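Local coordinates for protein methyltransferase (Pyrococcus horikoshii, PDB 1IXK) that probably methylates carbon 5 of cytidines in tRNA, with S-adenosyl-L-methionine as the methyl donor, at residues Val186-Ile191 with Leu233-Pro238; Leu52-Gln57 with Thr97-Ile102; Gly275-Thr280 with Asn293-Tyr298. One frame throughout, in Å; residues are numbered along the deposited sequence.

Contact 1. Residues Val186-Ile191 with Leu233-Pro238; sequences VEFDKI and LEVLKP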
loop_
_atom_site.group_PDB
_atom_site.type_symbol
_atom_site.label_atom_id
_atom_site.label_comp_id
_atom_site.label_asym_id
_atom_site.label_seq_id
_atom_site.Cartn_x
_atom_site.Cartn_y
_atom_site.Cartn_z
ATOM N N VAL A 186 20.828 -9.620 -8.533
ATOM C CA VAL A 186 19.831 -10.661 -8.325
ATOM C C VAL A 186 18.626 -10.397 -9.229
ATOM O O VAL A 186 18.223 -9.252 -9.415
ATOM C CB VAL A 186 19.353 -10.690 -6.855
ATOM C CG1 VAL A 186 18.178 -11.641 -6.704
ATOM C CG2 VAL A 186 20.494 -11.125 -5.948
ATOM N N GLU A 187 18.069 -11.461 -9.799
ATOM C CA GLU A 187 16.894 -11.354 -10.666
ATOM C C GLU A 187 15.695 -11.736 -9.802
ATOM O O GLU A 187 15.685 -12.800 -9.192
ATOM C CB GLU A 187 17.012 -12.316 -11.851
ATOM C CG GLU A 187 17.263 -13.768 -11.448
ATOM C CD GLU A 187 18.589 -13.959 -10.728
ATOM O OE1 GLU A 187 19.646 -13.735 -11.357
ATOM O OE2 GLU A 187 18.576 -14.328 -9.534
ATOM N N PHE A 188 14.682 -10.877 -9.765
ATOM C CA PHE A 188 13.512 -11.115 -8.926
ATOM C C PHE A 188 12.268 -11.649 -9.615
ATOM O O PHE A 188 11.991 -11.313 -10.760
ATOM C CB PHE A 188 13.144 -9.818 -8.194
ATOM C CG PHE A 188 14.168 -9.386 -7.188
ATOM C CD1 PHE A 188 14.094 -9.829 -5.868
ATOM C CD2 PHE A 188 15.223 -8.564 -7.561
ATOM C CE1 PHE A 188 15.064 -9.462 -4.938
ATOM C CE2 PHE A 188 16.201 -8.190 -6.636
ATOM C CZ PHE A 188 16.117 -8.641 -5.320
ATOM N N ASP A 189 11.519 -12.477 -8.889
ATOM C CA ASP A 189 10.262 -13.026 -9.389
ATOM C C ASP A 189 9.159 -12.006 -9.133
ATOM O O ASP A 189 8.270 -11.815 -9.962
ATOM C CB ASP A 189 9.872 -14.312 -8.640
ATOM C CG ASP A 189 10.801 -15.471 -8.924
ATOM O OD1 ASP A 189 11.005 -15.790 -10.113
ATOM O OD2 ASP A 189 11.313 -16.070 -7.954
ATOM N N LYS A 190 9.217 -11.368 -7.964
ATOM C CA LYS A 190 8.200 -10.397 -7.550
ATOM C C LYS A 190 8.814 -9.186 -6.856
ATOM O O LYS A 190 9.795 -9.315 -6.119
ATOM C CB LYS A 190 7.228 -11.046 -6.560
ATOM C CG LYS A 190 6.498 -12.283 -7.047
ATOM C CD LYS A 190 5.420 -11.937 -8.033
ATOM C CE LYS A 190 4.274 -12.938 -7.963
ATOM N NZ LYS A 190 4.719 -14.342 -8.107
ATOM N N ILE A 191 8.224 -8.017 -7.086
ATOM C CA ILE A 191 8.695 -6.789 -6.455
ATOM C C ILE A 191 7.533 -5.979 -5.897
ATOM O O ILE A 191 6.530 -5.769 -6.573
ATOM C CB ILE A 191 9.476 -5.905 -7.451
ATOM C CG1 ILE A 191 10.744 -6.640 -7.888
ATOM C CG2 ILE A 191 9.817 -4.550 -6.805
ATOM C CD1 ILE A 191 11.623 -5.860 -8.813
ATOM N N LEU A 233 11.749 -2.511 -12.134
ATOM C CA LEU A 233 11.505 -3.236 -13.372
ATOM C C LEU A 233 12.815 -3.776 -13.947
ATOM O O LEU A 233 12.845 -4.851 -14.553
ATOM C CB LEU A 233 10.805 -2.325 -14.384
ATOM C CG LEU A 233 9.366 -1.951 -14.011
ATOM C CD1 LEU A 233 8.805 -0.954 -15.019
ATOM C CD2 LEU A 233 8.505 -3.203 -13.963
ATOM N N GLU A 234 13.895 -3.031 -13.726
ATOM C CA GLU A 234 15.228 -3.399 -14.202
ATOM C C GLU A 234 15.724 -4.745 -13.656
ATOM O O GLU A 234 16.309 -5.547 -14.388
ATOM C CB GLU A 234 16.220 -2.298 -13.812
ATOM C CG GLU A 234 17.665 -2.571 -14.194
ATOM C CD GLU A 234 18.635 -1.654 -13.461
ATOM O OE1 GLU A 234 18.404 -0.427 -13.453
ATOM O OE2 GLU A 234 19.627 -2.162 -12.893
ATOM N N VAL A 235 15.494 -4.988 -12.369
ATOM C CA VAL A 235 15.934 -6.224 -11.737
ATOM C C VAL A 235 14.864 -7.316 -11.762
ATOM O O VAL A 235 15.070 -8.416 -11.253
ATOM C CB VAL A 235 16.358 -5.973 -10.271
ATOM C CG1 VAL A 235 17.510 -4.972 -10.227
ATOM C CG2 VAL A 235 15.175 -5.448 -9.463
ATOM N N LEU A 236 13.724 -7.011 -12.362
ATOM C CA LEU A 236 12.632 -7.969 -12.444
ATOM C C LEU A 236 12.848 -8.941 -13.605
ATOM O O LEU A 236 13.252 -8.540 -14.691
ATOM C CB LEU A 236 11.310 -7.222 -12.639
ATOM C CG LEU A 236 10.025 -8.038 -12.570
ATOM C CD1 LEU A 236 9.886 -8.640 -11.176
ATOM C CD2 LEU A 236 8.833 -7.143 -12.885
ATOM N N LYS A 237 12.580 -10.218 -13.369
ATOM C CA LYS A 237 12.739 -11.230 -14.408
ATOM C C LYS A 237 11.637 -11.066 -15.451
ATOM O O LYS A 237 10.582 -10.495 -15.169
ATOM C CB LYS A 237 12.611 -12.626 -13.804
ATOM C CG LYS A 237 11.203 -12.894 -13.287
ATOM C CD LYS A 237 10.962 -14.353 -12.930
ATOM C CE LYS A 237 9.515 -14.552 -12.479
ATOM N NZ LYS A 237 9.220 -15.965 -12.127
ATOM N N PRO A 238 11.875 -11.544 -16.682
ATOM C CA PRO A 238 10.819 -11.411 -17.689
ATOM C C PRO A 238 9.657 -12.266 -17.185
ATOM O O PRO A 238 9.866 -13.368 -16.667
ATOM C CB PRO A 238 11.468 -11.985 -18.943
ATOM C CG PRO A 238 12.915 -11.628 -18.748
ATOM C CD PRO A 238 13.134 -11.994 -17.298
#
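The ring of F188 meets V235 in two ways: the backbone O of V235 lies at the ring's edge, in its plane, and the CG2 methyl of V235 comes in obliquely, 3.7 Å from CD2 of F188. CG1 of V186 lies over one face, 3.9 Å above the plane and offset toward the rim; the large buried ring also packs on I121 and A123. V235 is branched at CB, and its CG2 also meets CD1 of I191 at 3.6 Å, the two side chains crossing at about a right angle. Two backbone bonds set the parallel register of F188 beside L236: F188 N to V235 O (2.9 Å), nearly along the C=O axis, and K237 N to F188 O (2.9 Å, 167°). L236, with CG anti to its own N (chi1 -172°), branches at CG and can swing CD1 across to CG1 of I191 and the carbonyl of F188. With CG between N and carbonyl carbon, K237 runs across F188 O and alongside D189, and its extended chain carries NZ to D189 OD1 in a 2.7 Å salt bridge, on the anti side and 32° out of the carboxylate plane. A methionine in its place would probably leave that oxygen without its countercharge, although D189 OD2 would keep its bond to I121 N. The contact joins the start of strand 188-194, which runs between strands 121-124 and 240-246 of the Rossmann-like sheet, to the short strand that follows helix 215-235. K314 bonds to the carbonyls of L233 and L236 where helix gives way to strand.

Contact 2. Residues Leu52-Gln57 with Thr97-Ile102; sequences LKISVQ and TGLIYI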
loop_
_atom_site.group_PDB
_atom_site.type_symbol
_atom_site.label_atom_id
_atom_site.label_comp_id
_atom_site.label_asym_id
_atom_site.label_seq_id
_atom_site.Cartn_x
_atom_site.Cartn_y
_atom_site.Cartn_z
ATOM N N LEU A 52 1.591 -17.693 9.937
ATOM C CA LEU A 52 2.836 -18.421 10.134
ATOM C C LEU A 52 2.748 -19.078 11.507
ATOM O O LEU A 52 3.444 -20.054 11.783
ATOM C CB LEU A 52 4.043 -17.482 10.110
ATOM C CG LEU A 52 4.579 -16.998 8.759
ATOM C CD1 LEU A 52 5.771 -16.098 8.994
ATOM C CD2 LEU A 52 4.977 -18.192 7.896
ATOM N N LYS A 53 1.875 -18.537 12.358
ATOM C CA LYS A 53 1.706 -19.056 13.711
ATOM C C LYS A 53 0.323 -19.583 14.072
ATOM O O LYS A 53 0.184 -20.329 15.039
ATOM C CB LYS A 53 2.102 -17.987 14.728
ATOM C CG LYS A 53 3.581 -17.665 14.752
ATOM C CD LYS A 53 3.925 -16.819 15.965
ATOM C CE LYS A 53 5.424 -16.724 16.165
ATOM N NZ LYS A 53 5.749 -16.085 17.462
ATOM N N ILE A 54 -0.701 -19.208 13.311
ATOM C CA ILE A 54 -2.054 -19.666 13.613
ATOM C C ILE A 54 -3.014 -19.446 12.448
ATOM O O ILE A 54 -2.866 -18.490 11.685
ATOM C CB ILE A 54 -2.601 -18.939 14.865
ATOM C CG1 ILE A 54 -3.968 -19.506 15.249
ATOM C CG2 ILE A 54 -2.695 -17.441 14.595
ATOM C CD1 ILE A 54 -4.543 -18.902 16.511
ATOM N N SER A 55 -3.997 -20.332 12.313
ATOM C CA SER A 55 -4.970 -20.215 11.237
ATOM C C SER A 55 -5.902 -19.044 11.520
ATOM O O SER A 55 -6.026 -18.598 12.660
ATOM C CB SER A 55 -5.797 -21.499 11.110
ATOM O OG SER A 55 -6.708 -21.637 12.188
ATOM N N VAL A 56 -6.552 -18.548 10.473
ATOM C CA VAL A 56 -7.481 -17.438 10.611
ATOM C C VAL A 56 -8.684 -17.886 11.435
ATOM O O VAL A 56 -9.154 -17.160 12.313
ATOM C CB VAL A 56 -7.963 -16.945 9.229
ATOM C CG1 VAL A 56 -9.040 -15.884 9.393
ATOM C CG2 VAL A 56 -6.784 -16.384 8.445
ATOM N N GLN A 57 -9.155 -19.098 11.157
ATOM C CA GLN A 57 -10.306 -19.664 11.851
ATOM C C GLN A 57 -10.075 -19.741 13.361
ATOM O O GLN A 57 -10.948 -19.376 14.149
ATOM C CB GLN A 57 -10.606 -21.061 11.303
ATOM C CG GLN A 57 -12.069 -21.458 11.378
ATOM C CD GLN A 57 -12.275 -22.954 11.222
ATOM O OE1 GLN A 57 -11.898 -23.737 12.094
ATOM N NE2 GLN A 57 -12.870 -23.359 10.106
ATOM N N THR A 97 2.294 -12.241 21.373
ATOM C CA THR A 97 3.006 -13.449 20.970
ATOM C C THR A 97 3.105 -13.583 19.448
ATOM O O THR A 97 3.450 -14.644 18.929
ATOM C CB THR A 97 2.348 -14.722 21.564
ATOM O OG1 THR A 97 0.995 -14.834 21.109
ATOM C CG2 THR A 97 2.361 -14.660 23.089
ATOM N N GLY A 98 2.797 -12.499 18.742
ATOM C CA GLY A 98 2.886 -12.498 17.290
ATOM C C GLY A 98 1.832 -13.258 16.502
ATOM O O GLY A 98 2.112 -13.717 15.393
ATOM N N LEU A 99 0.626 -13.390 17.046
ATOM C CA LEU A 99 -0.435 -14.098 16.337
ATOM C C LEU A 99 -1.184 -13.167 15.387
ATOM O O LEU A 99 -1.853 -13.621 14.457
ATOM C CB LEU A 99 -1.410 -14.743 17.325
ATOM C CG LEU A 99 -0.780 -15.768 18.270
ATOM C CD1 LEU A 99 -1.887 -16.563 18.959
ATOM C CD2 LEU A 99 0.136 -16.707 17.488
ATOM N N ILE A 100 -1.072 -11.866 15.635
ATOM C CA ILE A 100 -1.703 -10.857 14.792
ATOM C C ILE A 100 -0.769 -9.662 14.661
ATOM O O ILE A 100 0.119 -9.458 15.493
ATOM C CB ILE A 100 -3.064 -10.375 15.362
ATOM C CG1 ILE A 100 -2.885 -9.821 16.779
ATOM C CG2 ILE A 100 -4.073 -11.522 15.353
ATOM C CD1 ILE A 100 -4.115 -9.108 17.303
ATOM N N TYR A 101 -0.960 -8.886 13.601
ATOM C CA TYR A 101 -0.143 -7.702 13.356
ATOM C C TYR A 101 -1.088 -6.555 13.043
ATOM O O TYR A 101 -2.013 -6.708 12.248
ATOM C CB TYR A 101 0.808 -7.945 12.182
ATOM C CG TYR A 101 1.758 -6.796 11.924
ATOM C CD1 TYR A 101 1.397 -5.735 11.096
ATOM C CD2 TYR A 101 3.011 -6.757 12.535
ATOM C CE1 TYR A 101 2.262 -4.659 10.882
ATOM C CE2 TYR A 101 3.881 -5.690 12.328
ATOM C CZ TYR A 101 3.500 -4.647 11.502
ATOM O OH TYR A 101 4.367 -3.599 11.296
ATOM N N ILE A 102 -0.862 -5.407 13.677
ATOM C CA ILE A 102 -1.721 -4.245 13.464
ATOM C C ILE A 102 -1.221 -3.353 12.327
ATOM O O ILE A 102 -0.076 -2.915 12.328
ATOM C CB ILE A 102 -1.820 -3.377 14.739
ATOM C CG1 ILE A 102 -2.284 -4.227 15.925
ATOM C CG2 ILE A 102 -2.787 -2.224 14.503
ATOM C CD1 ILE A 102 -3.688 -4.777 15.780
#
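K53 lays the start of its side chain against L99, its CB 3.6 Å from the CD2 methyl of the leucine, and then runs on across the turn T97-G98. The chain is extended beyond CG, so its methylenes pass the backbone before the amine arrives: CD lies 3.6 Å from G98 O. NZ ends the run with a hydrogen bond to T97 O at 3.1 Å, the donor tilted 34° from the carbonyl plane. Lysine suits the place because its long aliphatic part can cover L99 and the turn while NZ bridges two backbone carbonyls, R165 O, its stronger partner, and T97 O. I54, the next residue, meets L99 with its CG2 branch. Its CG1 is anti to the backbone N (chi1 -175°), which puts CG2 between N and the carbonyl carbon and presents that methyl to L99. The CG2 of I54 is 4.0 Å from L99 CB and 3.9 Å from L99 O, and the two side chains cross at about a right angle. L99 is thus touched by both K53 and I54, and it also packs on R62 of helix 56-65, as I54 does. G98 has a positive phi, a backbone shape that favours glycine, and a side chain there would come close to the amine of K53. G98 O, against which CD of K53 packs, accepts a hydrogen bond from N50 ND2. With G98 as the C-prime residue, its N bonded back to F95 O and L99 N to E94 O, the turn is a Schellman motif ending helix 93-96, and it hands the chain to strand 100-102, an outermost strand of the four-stranded antiparallel sheet in the N-terminal domain.

Contact 3. Residues Gly275-Thr280 with Asn293-Tyr298; sequences GEPALT and NARRLY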
loop_
_atom_site.group_PDB
_atom_site.type_symbol
_atom_site.label_atom_id
_atom_site.label_comp_id
_atom_site.label_asym_id
_atom_site.label_seq_id
_atom_site.Cartn_x
_atom_site.Cartn_y
_atom_site.Cartn_z
ATOM N N GLY A 275 -11.702 -2.023 -5.197
ATOM C CA GLY A 275 -11.568 -0.589 -5.346
ATOM C C GLY A 275 -12.295 -0.102 -6.581
ATOM O O GLY A 275 -13.044 -0.848 -7.216
ATOM N N GLU A 276 -12.087 1.163 -6.917
ATOM C CA GLU A 276 -12.711 1.746 -8.090
ATOM C C GLU A 276 -11.660 1.803 -9.196
ATOM O O GLU A 276 -10.462 1.724 -8.931
ATOM C CB GLU A 276 -13.232 3.147 -7.763
ATOM C CG GLU A 276 -14.449 3.138 -6.845
ATOM C CD GLU A 276 -14.856 4.520 -6.389
ATOM O OE1 GLU A 276 -14.967 5.421 -7.246
ATOM O OE2 GLU A 276 -15.079 4.705 -5.172
ATOM N N PRO A 277 -12.098 1.922 -10.453
ATOM C CA PRO A 277 -11.153 1.982 -11.572
ATOM C C PRO A 277 -10.273 3.216 -11.443
ATOM O O PRO A 277 -10.737 4.258 -10.980
ATOM C CB PRO A 277 -12.067 2.072 -12.794
ATOM C CG PRO A 277 -13.349 1.448 -12.324
ATOM C CD PRO A 277 -13.489 1.979 -10.936
ATOM N N ALA A 278 -9.010 3.101 -11.844
ATOM C CA ALA A 278 -8.103 4.239 -11.790
ATOM C C ALA A 278 -8.626 5.256 -12.798
ATOM O O ALA A 278 -9.461 4.925 -13.641
ATOM C CB ALA A 278 -6.678 3.812 -12.153
ATOM N N LEU A 279 -8.137 6.488 -12.715
ATOM C CA LEU A 279 -8.581 7.554 -13.607
ATOM C C LEU A 279 -7.920 7.486 -14.983
ATOM O O LEU A 279 -6.698 7.402 -15.077
ATOM C CB LEU A 279 -8.285 8.907 -12.955
ATOM C CG LEU A 279 -8.879 9.127 -11.561
ATOM C CD1 LEU A 279 -8.294 10.395 -10.943
ATOM C CD2 LEU A 279 -10.391 9.219 -11.651
ATOM N N THR A 280 -8.723 7.521 -16.050
ATOM C CA THR A 280 -8.161 7.470 -17.404
ATOM C C THR A 280 -8.283 8.796 -18.150
ATOM O O THR A 280 -7.855 8.905 -19.301
ATOM C CB THR A 280 -8.814 6.369 -18.271
ATOM O OG1 THR A 280 -10.213 6.625 -18.397
ATOM C CG2 THR A 280 -8.597 5.001 -17.650
ATOM N N ASN A 293 -7.129 -1.068 -15.268
ATOM C CA ASN A 293 -6.772 -2.302 -14.565
ATOM C C ASN A 293 -6.260 -1.904 -13.179
ATOM O O ASN A 293 -6.308 -2.691 -12.227
ATOM C CB ASN A 293 -5.676 -3.067 -15.318
ATOM C CG ASN A 293 -6.229 -3.932 -16.440
ATOM O OD1 ASN A 293 -6.928 -4.909 -16.191
ATOM N ND2 ASN A 293 -5.918 -3.572 -17.679
ATOM N N ALA A 294 -5.765 -0.670 -13.080
ATOM C CA ALA A 294 -5.269 -0.126 -11.815
ATOM C C ALA A 294 -6.485 0.258 -10.974
ATOM O O ALA A 294 -7.560 0.504 -11.520
ATOM C CB ALA A 294 -4.397 1.098 -12.076
ATOM N N ARG A 295 -6.314 0.326 -9.656
ATOM C CA ARG A 295 -7.426 0.633 -8.759
ATOM C C ARG A 295 -7.132 1.755 -7.776
ATOM O O ARG A 295 -5.981 2.076 -7.505
ATOM C CB ARG A 295 -7.801 -0.609 -7.941
ATOM C CG ARG A 295 -7.787 -1.915 -8.719
ATOM C CD ARG A 295 -8.700 -1.856 -9.921
ATOM N NE ARG A 295 -10.109 -1.768 -9.556
ATOM C CZ ARG A 295 -11.093 -1.618 -10.437
ATOM N NH1 ARG A 295 -10.816 -1.537 -11.728
ATOM N NH2 ARG A 295 -12.353 -1.549 -10.030
ATOM N N ARG A 296 -8.198 2.336 -7.244
ATOM C CA ARG A 296 -8.104 3.396 -6.251
ATOM C C ARG A 296 -9.094 3.122 -5.128
ATOM O O ARG A 296 -10.209 2.644 -5.369
ATOM C CB ARG A 296 -8.450 4.757 -6.861
ATOM C CG ARG A 296 -7.290 5.479 -7.526
ATOM C CD ARG A 296 -7.776 6.793 -8.126
ATOM N NE ARG A 296 -6.693 7.589 -8.694
ATOM C CZ ARG A 296 -6.233 8.713 -8.157
ATOM N NH1 ARG A 296 -6.762 9.176 -7.030
ATOM N NH2 ARG A 296 -5.259 9.388 -8.756
ATOM N N LEU A 297 -8.677 3.429 -3.905
ATOM C CA LEU A 297 -9.534 3.284 -2.739
ATOM C C LEU A 297 -9.757 4.715 -2.271
ATOM O O LEU A 297 -8.822 5.518 -2.238
ATOM C CB LEU A 297 -8.847 2.475 -1.635
ATOM C CG LEU A 297 -8.595 0.991 -1.907
ATOM C CD1 LEU A 297 -7.896 0.372 -0.701
ATOM C CD2 LEU A 297 -9.917 0.281 -2.187
ATOM N N TYR A 298 -10.999 5.032 -1.929
ATOM C CA TYR A 298 -11.355 6.375 -1.483
ATOM C C TYR A 298 -11.864 6.358 -0.049
ATOM O O TYR A 298 -12.617 5.467 0.344
ATOM C CB TYR A 298 -12.427 6.950 -2.405
ATOM C CG TYR A 298 -11.931 7.256 -3.797
ATOM C CD1 TYR A 298 -11.130 8.373 -4.041
ATOM C CD2 TYR A 298 -12.271 6.436 -4.876
ATOM C CE1 TYR A 298 -10.685 8.672 -5.318
ATOM C CE2 TYR A 298 -11.827 6.726 -6.164
ATOM C CZ TYR A 298 -11.037 7.849 -6.377
ATOM O OH TYR A 298 -10.615 8.163 -7.647
HETATM O O HOH W 1 -11.533 6.393 -9.695
#
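The carbonyl oxygen of E276 is gripped twice from the facing strand: R296 N gives it a hydrogen bond of 2.9 Å, and CA of R295 adds a weaker CA-H...O contact at 3.2 Å. E276 N returns a nearly straight bond to R296 O (2.8 Å, 173°), so E276 and R296 form an antiparallel hydrogen-bonded pair. One residue on, proline fits at P277 because it has no N-H to offer and its pair with R295 is a non-hydrogen-bonded one. R295 is bent at chi2 and chi3, which folds its guanidinium back over the E276-P277 peptide, with P277 N under one face. From there NH2 gives to G275 O at 3.0 Å, though from above the carbonyl plane, 52° out of it. G275 suits its place by having no CB, since one would clash with R296 O. Farther along, A278 CB and A294 CB meet at 3.5 Å, consistent with small residues letting the backbones near enough for A278 N to bond A294 O, the donor above the carbonyl plane. R296 presents a guanidinium face to CD1 of L279, while its NE makes a salt bridge with E255, which also receives the N-H of L279. OE2 of E276 lies at the edge of the Y298 ring, 3.3 Å from CD2, the carboxylate turned 47° from the ring, and pairs with R31, which makes a cation-pi contact with the same ring. A water joins P277 O (2.6 Å) to Y298 OH, whose other partner is W28 NE1. Such pairing, E276 with R31 and R296 with E255, would be expected to keep both carboxylates ionised, whereas R295 spends its N-H groups on backbone carbonyls, G275 O and, weakly, K292 O.

From the N terminus, contact 2 comes first: L52-Q57 and T97-I102 close a loop of 39 residues within the N-terminal domain. Contact 1 opens later, closing 41 residues that include most of helix 215-235 between V186-I191 and L233-P238. Contact 3 follows, with only 12 residues between its segments, and pairs strand 276-277 with strand 295-297, which itself joins strand 307-314 of the large mixed sheet. The three are in series, so none nests in or crosses another. Contacts 1 and 3 reach this same sheet, their centres about 25 Å apart. Contact 2 belongs to the separate antiparallel sheet, its centre about 30 Å from each of the others and across the chain's centre from contact 3.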